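Local coordinates for protein sugar ABC transporter (PDB 4RXT) that binds an arabinopyranose sugar and probably delivers carbohydrate to an ABC importer, at residues Thr46-Gln51 with Phe73-Lys78; Val135-Asn140 with Gly153-Val158; Thr139-Pro142 with Ser146-Gln149; Lys171-Gln176 with Leu181-Asp186; Val197-Leu202 with Gln206-Ala211. All blocks are in the same frame, centred on the assembly; numbering follows the deposited sequence. Where two conformers were deposited one is given.

In the fold
Contacts 2 and 5 are buried, contacts 1 and 3 partly so, and contact 4 lies at the surface. Contact 1 stands apart, beside the all-parallel sheet; the other four belong to the second sheet. Contacts 4, 2 and 5 use, in that order, the neighbouring strands 165-172, 133-139 and 194-199, while contacts 2 and 3 share helix 145-161. Chemistry follows place: contact 1 sets a valine and a glutamine amide against Ala75 and Leu76, contact 2 packs aliphatic chains round a phenylalanine, contact 5 is aliphatic with one backbone bond and a glutamine amide, contact 4 sets one isoleucine against a strand end, and contact 3 adds two bridging waters. Contacts 3 and 5 touch the arabinose.

Contact 1 (Thr46-Gln51 with Phe73-Lys78); sequences TDVNGQ and FKALGK
Val48 and Leu76 run alongside each other, pointing opposite ways, whereas Gln51 lies across Leu76 at about a right angle. The valine works through one methyl: CG1 lies anti to the backbone N (chi1 179°), which carries it out to Ala75 CB at 3.7 Å and to Leu76 CD2 at 3.8 Å. Gln51 reaches across with an extended chain and sets its amide oxygen against the branch point of the leucine, OE1 lying 3.4 Å from Leu76 CG and 3.5 Å from Leu76 CD1. That buried oxygen is not held by the leucine. Thr71 N donates to OE1 and NE2 donates to Ser69 O, so both ends of the amide are bonded to the loop after strand 66-68 and its rotation is fixed. Before the helix, Asp47 is the N-cap: Gly50 N reaches OD1 of Asp47 at 2.9 Å, coming from 62° above the carboxylate plane, in a bent capping bond. The contact joins the start of helix 48-60 to residues leading into helix 77-84. Both follow strands of one parallel sheet, the arrangement of a Rossmann-like lobe in periplasmic binding proteins, and the Gln51 side chain comes within about 5 Å of sugar-binding Lys12.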
# COMPACT_ATOMS: atom_id res chain seq x y z
N THR A 46 2.24 -0.31 12.60
CA THR A 46 1.46 -0.81 13.73
C THR A 46 1.46 0.16 14.90
O THR A 46 0.72 -0.05 15.87
CB THR A 46 2.04 -2.16 14.22
OG1 THR A 46 3.45 -2.01 14.48
CG2 THR A 46 1.83 -3.21 13.17
N ASP A 47 2.30 1.20 14.84
CA ASP A 47 2.35 2.21 15.90
C ASP A 47 1.28 3.26 15.60
O ASP A 47 1.55 4.36 15.14
CB ASP A 47 3.76 2.80 16.04
CG ASP A 47 3.92 3.62 17.28
OD1 ASP A 47 2.96 3.75 18.09
OD2 ASP A 47 5.04 4.18 17.46
N VAL A 48 0.05 2.91 15.96
CA VAL A 48 -1.05 3.79 15.66
C VAL A 48 -1.04 4.99 16.59
O VAL A 48 -1.26 6.12 16.18
CB VAL A 48 -2.35 3.01 15.78
CG1 VAL A 48 -3.56 3.90 15.50
CG2 VAL A 48 -2.37 1.83 14.84
N ASN A 49 -0.77 4.73 17.87
CA ASN A 49 -0.66 5.80 18.87
C ASN A 49 0.41 6.80 18.43
O ASN A 49 0.25 8.00 18.58
CB ASN A 49 -0.30 5.22 20.25
CG ASN A 49 -0.37 6.25 21.35
OD1 ASN A 49 -1.32 7.03 21.44
ND2 ASN A 49 0.59 6.22 22.23
N GLY A 50 1.52 6.26 17.89
CA GLY A 50 2.62 7.05 17.44
C GLY A 50 2.17 8.02 16.39
O GLY A 50 2.51 9.21 16.43
N GLN A 51 1.40 7.53 15.44
CA GLN A 51 0.89 8.42 14.39
C GLN A 51 -0.08 9.47 14.95
O GLN A 51 -0.05 10.62 14.56
CB GLN A 51 0.23 7.63 13.26
CG GLN A 51 0.01 8.52 12.06
CD GLN A 51 -0.72 7.87 10.91
OE1 GLN A 51 -1.84 7.41 11.05
NE2 GLN A 51 -0.09 7.83 9.76
N PHE A 73 -7.83 2.55 10.04
CA PHE A 73 -9.06 3.19 9.59
C PHE A 73 -9.91 3.78 10.72
O PHE A 73 -10.25 4.96 10.71
CB PHE A 73 -9.91 2.18 8.77
CG PHE A 73 -11.21 2.72 8.29
CD1 PHE A 73 -11.29 3.40 7.10
CD2 PHE A 73 -12.37 2.52 9.04
CE1 PHE A 73 -12.51 3.92 6.66
CE2 PHE A 73 -13.59 3.04 8.60
CZ PHE A 73 -13.67 3.73 7.40
N LYS A 74 -10.28 2.94 11.68
CA LYS A 74 -11.14 3.39 12.77
C LYS A 74 -10.41 4.35 13.70
O LYS A 74 -10.89 5.45 14.00
CB LYS A 74 -11.72 2.22 13.58
CG LYS A 74 -12.89 2.56 14.52
CD LYS A 74 -13.78 1.32 14.69
CE LYS A 74 -15.13 1.61 15.33
NZ LYS A 74 -15.65 0.47 16.16
N ALA A 75 -9.20 3.98 14.12
CA ALA A 75 -8.49 4.76 15.16
C ALA A 75 -8.11 6.20 14.74
O ALA A 75 -7.94 7.07 15.57
CB ALA A 75 -7.23 4.03 15.61
N LEU A 76 -7.96 6.42 13.44
CA LEU A 76 -7.59 7.73 12.94
C LEU A 76 -8.80 8.63 12.64
O LEU A 76 -8.63 9.79 12.36
CB LEU A 76 -6.61 7.64 11.72
CG LEU A 76 -5.09 7.66 12.03
CD1 LEU A 76 -4.59 9.03 12.52
CD2 LEU A 76 -4.74 6.54 13.00
N GLY A 77 -10.01 8.08 12.71
CA GLY A 77 -11.22 8.86 12.40
C GLY A 77 -11.37 10.12 13.25
O GLY A 77 -11.38 11.25 12.74
N LYS A 78 -11.47 9.89 14.55
CA LYS A 78 -11.61 10.98 15.50
C LYS A 78 -10.38 11.92 15.49
O LYS A 78 -10.54 13.13 15.48
CB LYS A 78 -11.80 10.34 16.87
CG LYS A 78 -12.70 11.07 17.77
CD LYS A 78 -12.02 12.31 18.31
CE LYS A 78 -13.01 13.16 19.07
NZ LYS A 78 -13.58 12.43 20.22

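Contact 2 (Val135-Asn140 with Gly153-Val158); sequences VVIITN and GFLDQV
Phe154 O accepts from Val158 N at 2.9 Å, an i to i+4 helix bond joining the residue that carries this contact to the one beside its ring. The setting is the beta-alpha-beta unit made of strand 133-139, helix 145-161 and strand 165-172. The short strand and helix segments run antiparallel at 167°, with axes 10.6 Å apart at closest approach, a separation bridged entirely by apolar side chains. Phe154 reaches into the gap with CG anti to the backbone N (chi1 176°), directing the ring at the sheet. Val135 CG2 sits at the ring edge, close to the ring plane, 4.4 Å from Phe154 CZ. Ile137 passes alongside the ring, and its CD1 meets Phe154 CD2 obliquely at 4.1 Å. From the helix itself, Val158 CG2 lies over one face of the phenylalanine, 3.9 Å above its plane and displaced from the ring centre. Alternate strand residues serve different layers: Val135 and Ile137 turn to helix 145-161, while Ile138 packs on Met204 and Val208 of helix 202-214. The second branch of Ile137 makes a looser touch, with its CG2 4.5 Å from Leu155 CD2.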
# COMPACT_ATOMS: atom_id res chain seq x y z
N VAL A 135 -5.52 -21.55 -2.11
CA VAL A 135 -4.80 -20.29 -2.05
C VAL A 135 -4.93 -19.66 -0.67
O VAL A 135 -5.83 -20.01 0.11
CB VAL A 135 -5.28 -19.31 -3.15
CG1 VAL A 135 -5.09 -19.99 -4.51
CG2 VAL A 135 -6.71 -18.79 -2.93
N VAL A 136 -4.04 -18.71 -0.40
CA VAL A 136 -4.00 -18.00 0.86
C VAL A 136 -3.81 -16.50 0.64
O VAL A 136 -3.33 -16.08 -0.39
CB VAL A 136 -2.90 -18.55 1.83
CG1 VAL A 136 -3.12 -20.03 2.07
CG2 VAL A 136 -1.50 -18.31 1.34
N ILE A 137 -4.27 -15.71 1.61
CA ILE A 137 -4.02 -14.31 1.66
C ILE A 137 -3.29 -14.00 2.97
O ILE A 137 -3.61 -14.51 4.03
CB ILE A 137 -5.30 -13.44 1.46
CG1 ILE A 137 -4.99 -11.96 1.58
CG2 ILE A 137 -6.40 -13.85 2.42
CD1 ILE A 137 -6.12 -11.02 1.18
N ILE A 138 -2.27 -13.15 2.85
CA ILE A 138 -1.50 -12.70 3.99
C ILE A 138 -1.44 -11.17 3.95
O ILE A 138 -0.99 -10.56 2.95
CB ILE A 138 -0.07 -13.31 4.02
CG1 ILE A 138 -0.11 -14.83 3.88
CG2 ILE A 138 0.67 -12.86 5.29
CD1 ILE A 138 1.24 -15.45 3.61
N THR A 139 -1.88 -10.58 5.06
CA THR A 139 -2.07 -9.15 5.27
C THR A 139 -1.14 -8.65 6.38
O THR A 139 -1.00 -9.28 7.42
CB THR A 139 -3.56 -8.83 5.59
OG1 THR A 139 -4.36 -9.31 4.51
CG2 THR A 139 -3.78 -7.35 5.79
N ASN A 140 -0.48 -7.54 6.11
CA ASN A 140 0.61 -6.99 6.95
C ASN A 140 0.21 -6.83 8.42
O ASN A 140 0.90 -7.17 9.30
CB ASN A 140 1.03 -5.62 6.36
CG ASN A 140 2.30 -5.05 6.95
OD1 ASN A 140 2.43 -3.85 7.09
ND2 ASN A 140 3.20 -5.87 7.24
N GLY A 153 -11.53 -7.02 -2.03
CA GLY A 153 -11.58 -7.06 -3.47
C GLY A 153 -11.10 -8.43 -3.95
O GLY A 153 -11.70 -9.04 -4.86
N PHE A 154 -10.02 -8.94 -3.35
CA PHE A 154 -9.49 -10.26 -3.68
C PHE A 154 -10.48 -11.38 -3.39
O PHE A 154 -10.75 -12.24 -4.25
CB PHE A 154 -8.16 -10.46 -2.91
CG PHE A 154 -7.56 -11.85 -3.08
CD1 PHE A 154 -6.75 -12.14 -4.17
CD2 PHE A 154 -7.78 -12.83 -2.13
CE1 PHE A 154 -6.21 -13.41 -4.32
CE2 PHE A 154 -7.21 -14.09 -2.27
CZ PHE A 154 -6.44 -14.38 -3.37
N LEU A 155 -10.98 -11.41 -2.15
CA LEU A 155 -11.87 -12.48 -1.73
C LEU A 155 -13.15 -12.52 -2.59
O LEU A 155 -13.58 -13.59 -3.00
CB LEU A 155 -12.21 -12.38 -0.23
CG LEU A 155 -11.05 -12.64 0.75
CD1 LEU A 155 -11.48 -12.40 2.18
CD2 LEU A 155 -10.47 -14.05 0.56
N ASP A 156 -13.74 -11.35 -2.86
CA ASP A 156 -14.93 -11.24 -3.66
C ASP A 156 -14.71 -11.76 -5.08
O ASP A 156 -15.51 -12.51 -5.64
CB ASP A 156 -15.39 -9.78 -3.71
CG ASP A 156 -15.96 -9.28 -2.36
OD1 ASP A 156 -16.16 -10.07 -1.41
OD2 ASP A 156 -16.18 -8.04 -2.28
N GLN A 157 -13.59 -11.39 -5.68
CA GLN A 157 -13.31 -11.79 -7.07
C GLN A 157 -13.08 -13.31 -7.10
O GLN A 157 -13.55 -14.04 -7.97
CB GLN A 157 -12.07 -11.02 -7.57
CG GLN A 157 -11.80 -11.20 -9.06
CD GLN A 157 -12.74 -10.43 -9.96
OE1 GLN A 157 -13.83 -10.03 -9.57
NE2 GLN A 157 -12.32 -10.22 -11.19
N VAL A 158 -12.34 -13.81 -6.12
CA VAL A 158 -12.13 -15.25 -6.05
C VAL A 158 -13.44 -16.01 -5.97
O VAL A 158 -13.67 -17.05 -6.65
CB VAL A 158 -11.16 -15.65 -4.93
CG1 VAL A 158 -11.14 -17.17 -4.73
CG2 VAL A 158 -9.76 -15.21 -5.32

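Contact 3 (Thr139-Pro142 with Ser146-Gln149). With ARA (alpha-L-arabinopyranose), chain B.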
# COMPACT_ATOMS: atom_id res chain seq x y z
N THR A 139 -1.88 -10.58 5.06
CA THR A 139 -2.07 -9.15 5.27
C THR A 139 -1.14 -8.65 6.38
O THR A 139 -1.00 -9.28 7.42
CB THR A 139 -3.56 -8.83 5.59
OG1 THR A 139 -4.36 -9.31 4.51
CG2 THR A 139 -3.78 -7.35 5.79
N ASN A 140 -0.48 -7.54 6.11
CA ASN A 140 0.61 -6.99 6.95
C ASN A 140 0.21 -6.83 8.42
O ASN A 140 0.90 -7.17 9.30
CB ASN A 140 1.03 -5.62 6.36
CG ASN A 140 2.30 -5.05 6.95
OD1 ASN A 140 2.43 -3.85 7.09
ND2 ASN A 140 3.20 -5.87 7.24
N THR A 141 -0.98 -6.26 8.63
CA THR A 141 -1.48 -5.93 9.96
C THR A 141 -3.00 -5.68 9.83
O THR A 141 -3.47 -5.28 8.75
CB THR A 141 -0.75 -4.68 10.54
OG1 THR A 141 -1.13 -4.44 11.91
CG2 THR A 141 -0.98 -3.43 9.66
N PRO A 142 -3.77 -5.90 10.91
CA PRO A 142 -5.22 -5.67 10.80
C PRO A 142 -5.64 -4.19 10.88
O PRO A 142 -4.94 -3.36 11.45
CB PRO A 142 -5.78 -6.42 11.99
CG PRO A 142 -4.73 -6.32 13.00
CD PRO A 142 -3.43 -6.46 12.23
N SER A 146 -6.46 0.60 3.45
CA SER A 146 -5.97 0.11 2.15
C SER A 146 -6.00 -1.43 2.13
O SER A 146 -6.49 -2.06 1.18
CB SER A 146 -4.57 0.64 1.85
OG SER A 146 -3.73 0.29 2.91
N LEU A 147 -5.45 -2.04 3.17
CA LEU A 147 -5.28 -3.50 3.18
C LEU A 147 -6.61 -4.27 3.31
O LEU A 147 -6.78 -5.35 2.71
CB LEU A 147 -4.32 -3.94 4.29
CG LEU A 147 -2.96 -3.21 4.28
CD1 LEU A 147 -2.06 -3.79 5.38
CD2 LEU A 147 -2.25 -3.21 2.92
N GLU A 148 -7.52 -3.74 4.14
CA GLU A 148 -8.84 -4.38 4.27
C GLU A 148 -9.61 -4.35 2.93
O GLU A 148 -10.30 -5.31 2.55
CB GLU A 148 -9.63 -3.78 5.40
CG GLU A 148 -9.00 -4.05 6.76
CD GLU A 148 -8.80 -5.53 7.12
OE1 GLU A 148 -9.58 -6.41 6.66
OE2 GLU A 148 -7.89 -5.82 7.92
N GLN A 149 -9.47 -3.24 2.21
CA GLN A 149 -10.10 -3.16 0.88
C GLN A 149 -9.48 -4.14 -0.13
O GLN A 149 -10.18 -4.73 -0.93
CB GLN A 149 -10.09 -1.74 0.35
CG GLN A 149 -11.03 -0.87 1.14
CD GLN A 149 -11.08 0.54 0.62
OE1 GLN A 149 -10.08 1.07 0.23
NE2 GLN A 149 -12.26 1.15 0.63
C1 ARA B . 1.56 -0.11 0.68
C2 ARA B . 0.15 0.31 1.13
C3 ARA B . 0.24 1.01 2.48
C4 ARA B . 1.02 0.16 3.50
C5 ARA B . 1.77 -0.92 2.85
O1 ARA B . 1.06 -1.14 -0.17
O2 ARA B . -0.45 1.22 0.19
O3 ARA B . -1.09 1.35 2.90
O4 ARA B . 0.17 -0.60 4.36
O5 ARA B . 2.48 -0.55 1.66
O HOH W 1 -5.01 -7.48 2.48
O HOH W 2 -5.66 -4.32 7.44
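Leu147 carries this contact, its side chain spanning from Thr139 and the loop to the sugar. Its CB packs on Thr139 CG2 at 3.8 Å, the two side chains lying antiparallel. With CG anti to the carbonyl carbon (chi1 -53°), the branch point comes to 4.1 Å from O4 of the arabinopyranose. CD1 turns to the loop, lying 3.7 Å from Asn140 CB and also near the carbonyl oxygen of Thr141; CD2 turns to the sugar, 3.8 Å from the same O4. One residue earlier, Ser146 OG is hydrogen-bonded to sugar O3 at 2.8 Å, so successive residues of one helical turn offer the ligand a hydroxyl and a methyl. Polar atoms across the contact are joined through water. Water 1 donates to Thr139 OG1 and to Leu147 O; water 2 donates to Thr141 O and to Glu148 OE2, each at 2.7 Å. OE2 is gripped by three groups, since Tyr172 OH and Gly143 N bond to it as well, which should fix the bent glutamate chain beside Pro142. The whole forms the turn from strand 133-139 into helix 145-161, lining part of the sugar pocket: Tyr172 of neighbouring strand 165-172 packs on Thr139 and Pro142, Asn140 rests on helix 202-214, and Asn109 of helix 109-128 touches Ser146.

Contact 4 (Lys171-Gln176 with Leu181-Asp186)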
# COMPACT_ATOMS: atom_id res chain seq x y z
N LYS A 171 -4.51 -14.74 6.75
CA LYS A 171 -3.62 -14.52 7.90
C LYS A 171 -3.17 -13.08 7.97
O LYS A 171 -3.07 -12.39 6.92
CB LYS A 171 -2.38 -15.42 7.81
CG LYS A 171 -2.68 -16.88 8.04
CD LYS A 171 -2.82 -17.07 9.53
CE LYS A 171 -2.77 -18.51 9.97
NZ LYS A 171 -3.67 -18.61 11.16
N TYR A 172 -2.89 -12.64 9.19
CA TYR A 172 -2.34 -11.31 9.44
C TYR A 172 -1.04 -11.44 10.16
O TYR A 172 -0.90 -12.26 11.06
CB TYR A 172 -3.28 -10.49 10.33
CG TYR A 172 -4.59 -10.07 9.64
CD1 TYR A 172 -5.71 -10.90 9.62
CD2 TYR A 172 -4.67 -8.85 9.00
CE1 TYR A 172 -6.88 -10.51 8.99
CE2 TYR A 172 -5.82 -8.45 8.39
CZ TYR A 172 -6.94 -9.27 8.40
OH TYR A 172 -8.10 -8.82 7.77
N ALA A 173 -0.13 -10.57 9.77
CA ALA A 173 1.17 -10.49 10.40
C ALA A 173 1.13 -9.33 11.43
O ALA A 173 0.03 -8.88 11.86
CB ALA A 173 2.29 -10.33 9.33
N ASP A 174 2.32 -8.93 11.90
CA ASP A 174 2.53 -7.87 12.89
C ASP A 174 3.37 -6.73 12.29
O ASP A 174 4.16 -6.07 12.99
CB ASP A 174 3.26 -8.45 14.11
CG ASP A 174 4.61 -9.00 13.77
OD1 ASP A 174 5.00 -9.04 12.57
OD2 ASP A 174 5.28 -9.39 14.75
N GLY A 175 3.21 -6.52 10.99
CA GLY A 175 3.93 -5.48 10.33
C GLY A 175 5.36 -5.77 9.93
O GLY A 175 5.97 -4.91 9.35
N GLN A 176 5.88 -6.95 10.22
CA GLN A 176 7.26 -7.29 9.86
C GLN A 176 7.36 -8.35 8.76
O GLN A 176 6.71 -9.39 8.79
CB GLN A 176 8.04 -7.78 11.07
CG GLN A 176 7.89 -6.91 12.29
CD GLN A 176 8.61 -7.51 13.46
OE1 GLN A 176 9.79 -7.26 13.67
NE2 GLN A 176 7.91 -8.31 14.23
N LEU A 181 7.37 -14.08 6.24
CA LEU A 181 8.19 -15.22 5.91
C LEU A 181 7.81 -16.48 6.73
O LEU A 181 7.60 -17.57 6.18
CB LEU A 181 9.66 -14.80 6.05
CG LEU A 181 10.70 -15.73 5.42
CD1 LEU A 181 12.05 -15.03 5.32
CD2 LEU A 181 10.91 -17.00 6.20
N ASN A 182 7.76 -16.32 8.04
CA ASN A 182 7.42 -17.40 8.94
C ASN A 182 5.99 -17.91 8.73
O ASN A 182 5.79 -19.11 8.71
CB ASN A 182 7.63 -16.97 10.40
CG ASN A 182 9.09 -16.80 10.80
OD1 ASN A 182 10.01 -17.31 10.18
ND2 ASN A 182 9.27 -16.07 11.89
N ILE A 183 5.04 -17.01 8.53
CA ILE A 183 3.65 -17.42 8.26
C ILE A 183 3.63 -18.26 6.98
O ILE A 183 3.03 -19.31 6.94
CB ILE A 183 2.76 -16.21 8.09
CG1 ILE A 183 2.51 -15.55 9.44
CG2 ILE A 183 1.40 -16.65 7.56
CD1 ILE A 183 1.92 -14.16 9.34
N MET A 184 4.34 -17.80 5.93
CA MET A 184 4.30 -18.52 4.66
C MET A 184 4.88 -19.93 4.81
O MET A 184 4.27 -20.91 4.34
CB MET A 184 5.04 -17.73 3.55
CG MET A 184 4.99 -18.40 2.18
SD MET A 184 3.39 -18.36 1.33
CE MET A 184 2.20 -19.28 2.25
N THR A 185 6.01 -20.02 5.51
CA THR A 185 6.68 -21.31 5.72
C THR A 185 5.77 -22.25 6.55
O THR A 185 5.65 -23.45 6.24
CB THR A 185 8.05 -21.09 6.40
OG1 THR A 185 8.87 -20.21 5.59
CG2 THR A 185 8.78 -22.39 6.47
N ASP A 186 5.10 -21.67 7.56
CA ASP A 186 4.20 -22.44 8.44
C ASP A 186 3.02 -22.97 7.65
O ASP A 186 2.66 -24.14 7.75
CB ASP A 186 3.65 -21.60 9.61
CG ASP A 186 4.71 -21.22 10.67
OD1 ASP A 186 5.88 -21.67 10.59
OD2 ASP A 186 4.35 -20.47 11.62
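Ile183 is the one helix side chain that carries this contact, set against the end of edge strand 165-172 and the loop that follows. The setting is a helical crossover of the Rossmann-like sheet: helix 177-190 leads from strand 165-172 to strand 194-199, with strand 133-139 lying between those two in the sheet. The tight part is at the isoleucine tip. Its CG1 is anti to the carbonyl carbon (chi1 -73°), and the extended branch brings CD1 to 3.8 Å from Tyr172 O and equally to 3.8 Å from Ala173 CB. The other branch faces the looser, more exposed side, where CG2 lies 4.0 Å from Lys171 CB and 4.1 Å from Lys171 CG. Lysine and isoleucine meet at a slant, and the bent lysine chain then leads its charged end away from the helix, so only its first carbons join the apolar patch. Ile183 also touches Ile138 of strand 133-139, while Met204 of helix 202-214 packs on Ala173; these contacts tie the surface patch to the sheet and to helix 202-214. Beyond Ala173 the chain turns polar. Gly175 has a positive phi (81°), letting the backbone bend into helix 177-190, and Gln176 is the N-cap. Asp174 bonds through OD1 to Thr179 OG1 in the first turn of that helix. The same oxygen makes an Asx turn: Gln176 N reaches Asp174 OD1 at 3.3 Å, from 38° above the carboxylate plane.

Contact 5 (Val197-Leu202 with Gln206-Ala211). With ARA (alpha-L-arabinopyranose), chain B.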
# COMPACT_ATOMS: atom_id res chain seq x y z
N VAL A 197 -0.69 -17.54 -3.40
CA VAL A 197 -0.66 -16.63 -2.28
C VAL A 197 -0.81 -15.20 -2.76
O VAL A 197 -0.13 -14.80 -3.74
CB VAL A 197 0.70 -16.68 -1.52
CG1 VAL A 197 0.67 -15.81 -0.27
CG2 VAL A 197 1.12 -18.12 -1.21
N PHE A 198 -1.69 -14.45 -2.08
CA PHE A 198 -1.76 -12.98 -2.23
C PHE A 198 -1.15 -12.32 -1.00
O PHE A 198 -1.62 -12.52 0.10
CB PHE A 198 -3.24 -12.55 -2.44
CG PHE A 198 -3.44 -11.07 -2.54
CD1 PHE A 198 -2.53 -10.25 -3.19
CD2 PHE A 198 -4.57 -10.49 -2.00
CE1 PHE A 198 -2.73 -8.89 -3.29
CE2 PHE A 198 -4.79 -9.12 -2.09
CZ PHE A 198 -3.88 -8.31 -2.75
N ALA A 199 -0.05 -11.59 -1.23
CA ALA A 199 0.73 -10.82 -0.23
C ALA A 199 0.46 -9.34 -0.49
O ALA A 199 0.97 -8.76 -1.43
CB ALA A 199 2.22 -11.13 -0.36
N SER A 200 -0.41 -8.75 0.32
CA SER A 200 -1.13 -7.56 -0.16
C SER A 200 -0.48 -6.19 0.06
O SER A 200 -1.14 -5.16 -0.11
CB SER A 200 -2.52 -7.52 0.43
OG SER A 200 -2.40 -7.39 1.83
N ASN A 201 0.80 -6.17 0.45
CA ASN A 201 1.56 -4.92 0.44
C ASN A 201 3.06 -5.23 0.26
O ASN A 201 3.45 -6.39 0.22
CB ASN A 201 1.25 -4.07 1.68
CG ASN A 201 2.04 -4.48 2.92
OD1 ASN A 201 2.40 -5.65 3.09
ND2 ASN A 201 2.32 -3.53 3.78
N LEU A 202 3.87 -4.18 0.23
CA LEU A 202 5.30 -4.38 -0.01
C LEU A 202 5.93 -5.33 1.03
O LEU A 202 6.74 -6.19 0.70
CB LEU A 202 6.01 -3.04 0.05
CG LEU A 202 7.54 -3.10 -0.05
CD1 LEU A 202 7.88 -3.68 -1.40
CD2 LEU A 202 8.09 -1.70 0.13
N GLN A 206 7.81 -8.84 0.36
CA GLN A 206 9.22 -9.10 0.72
C GLN A 206 9.33 -10.42 1.45
O GLN A 206 10.14 -11.26 1.10
CB GLN A 206 9.76 -7.98 1.61
CG GLN A 206 9.90 -6.62 0.93
CD GLN A 206 10.08 -5.47 1.92
OE1 GLN A 206 9.73 -5.56 3.11
NE2 GLN A 206 10.66 -4.38 1.45
N GLY A 207 8.59 -10.57 2.53
CA GLY A 207 8.66 -11.77 3.35
C GLY A 207 8.19 -13.06 2.70
O GLY A 207 8.84 -14.10 2.80
N VAL A 208 7.05 -12.99 2.03
CA VAL A 208 6.51 -14.17 1.33
C VAL A 208 7.42 -14.56 0.14
O VAL A 208 7.73 -15.75 -0.06
CB VAL A 208 5.07 -13.91 0.86
CG1 VAL A 208 4.56 -15.04 -0.04
CG2 VAL A 208 4.20 -13.75 2.08
N GLY A 209 7.84 -13.56 -0.63
CA GLY A 209 8.75 -13.82 -1.72
C GLY A 209 10.01 -14.48 -1.22
O GLY A 209 10.52 -15.43 -1.86
N GLN A 210 10.54 -13.97 -0.10
CA GLN A 210 11.77 -14.52 0.51
C GLN A 210 11.57 -15.99 0.85
O GLN A 210 12.41 -16.83 0.60
CB GLN A 210 12.20 -13.71 1.73
CG GLN A 210 13.60 -14.01 2.28
CD GLN A 210 14.73 -13.51 1.41
OE1 GLN A 210 14.76 -12.34 1.01
NE2 GLN A 210 15.69 -14.37 1.15
N ALA A 211 10.43 -16.33 1.44
CA ALA A 211 10.13 -17.73 1.79
C ALA A 211 10.11 -18.66 0.56
O ALA A 211 10.66 -19.79 0.56
CB ALA A 211 8.77 -17.83 2.50
C1 ARA B . 1.56 -0.11 0.68
C2 ARA B . 0.15 0.31 1.13
C3 ARA B . 0.24 1.01 2.48
C4 ARA B . 1.02 0.16 3.50
C5 ARA B . 1.77 -0.92 2.85
O1 ARA B . 1.06 -1.14 -0.17
O2 ARA B . -0.45 1.22 0.19
O3 ARA B . -1.09 1.35 2.90
O4 ARA B . 0.17 -0.60 4.36
O5 ARA B . 2.48 -0.55 1.66
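The flat carboxamide of Gln206 lies against Leu202, its NE2 3.7 Å from Leu202 CG and 3.9 Å from Leu202 CD2, the side chains crossing at an angle. NE2 both donates to Asp229 OD2 and rests against the leucine branch point, so the bond fixes the end that packs. The other flat group, Phe198, points from the strand away from this helix: Ser200 CB lies 3.5 Å above one face of its ring, nearer the ring's margin, and the ring stacks with Phe154 of helix 145-161. On the near side the strand is aliphatic. Val208 has CG1 anti to the backbone N (chi1 172°), meeting Val197 CG1 at 4.0 Å, while its CG2 meets Ala199 CB at 4.1 Å. One backbone bond joins the segments, Gln206 N to Leu202 O at 2.9 Å with an N-H...O angle of 158°, and it closes the first turn of helix 202-214. Gln206 CG packs on the same Leu202 O at 3.2 Å. Asn201, the N-cap, accepts through OD1 from Met204 N. This is the first half of a beta-alpha-beta unit, strand 194-199 to helix 202-214, and its helix start at Asn201 belongs to the arabinose-binding site.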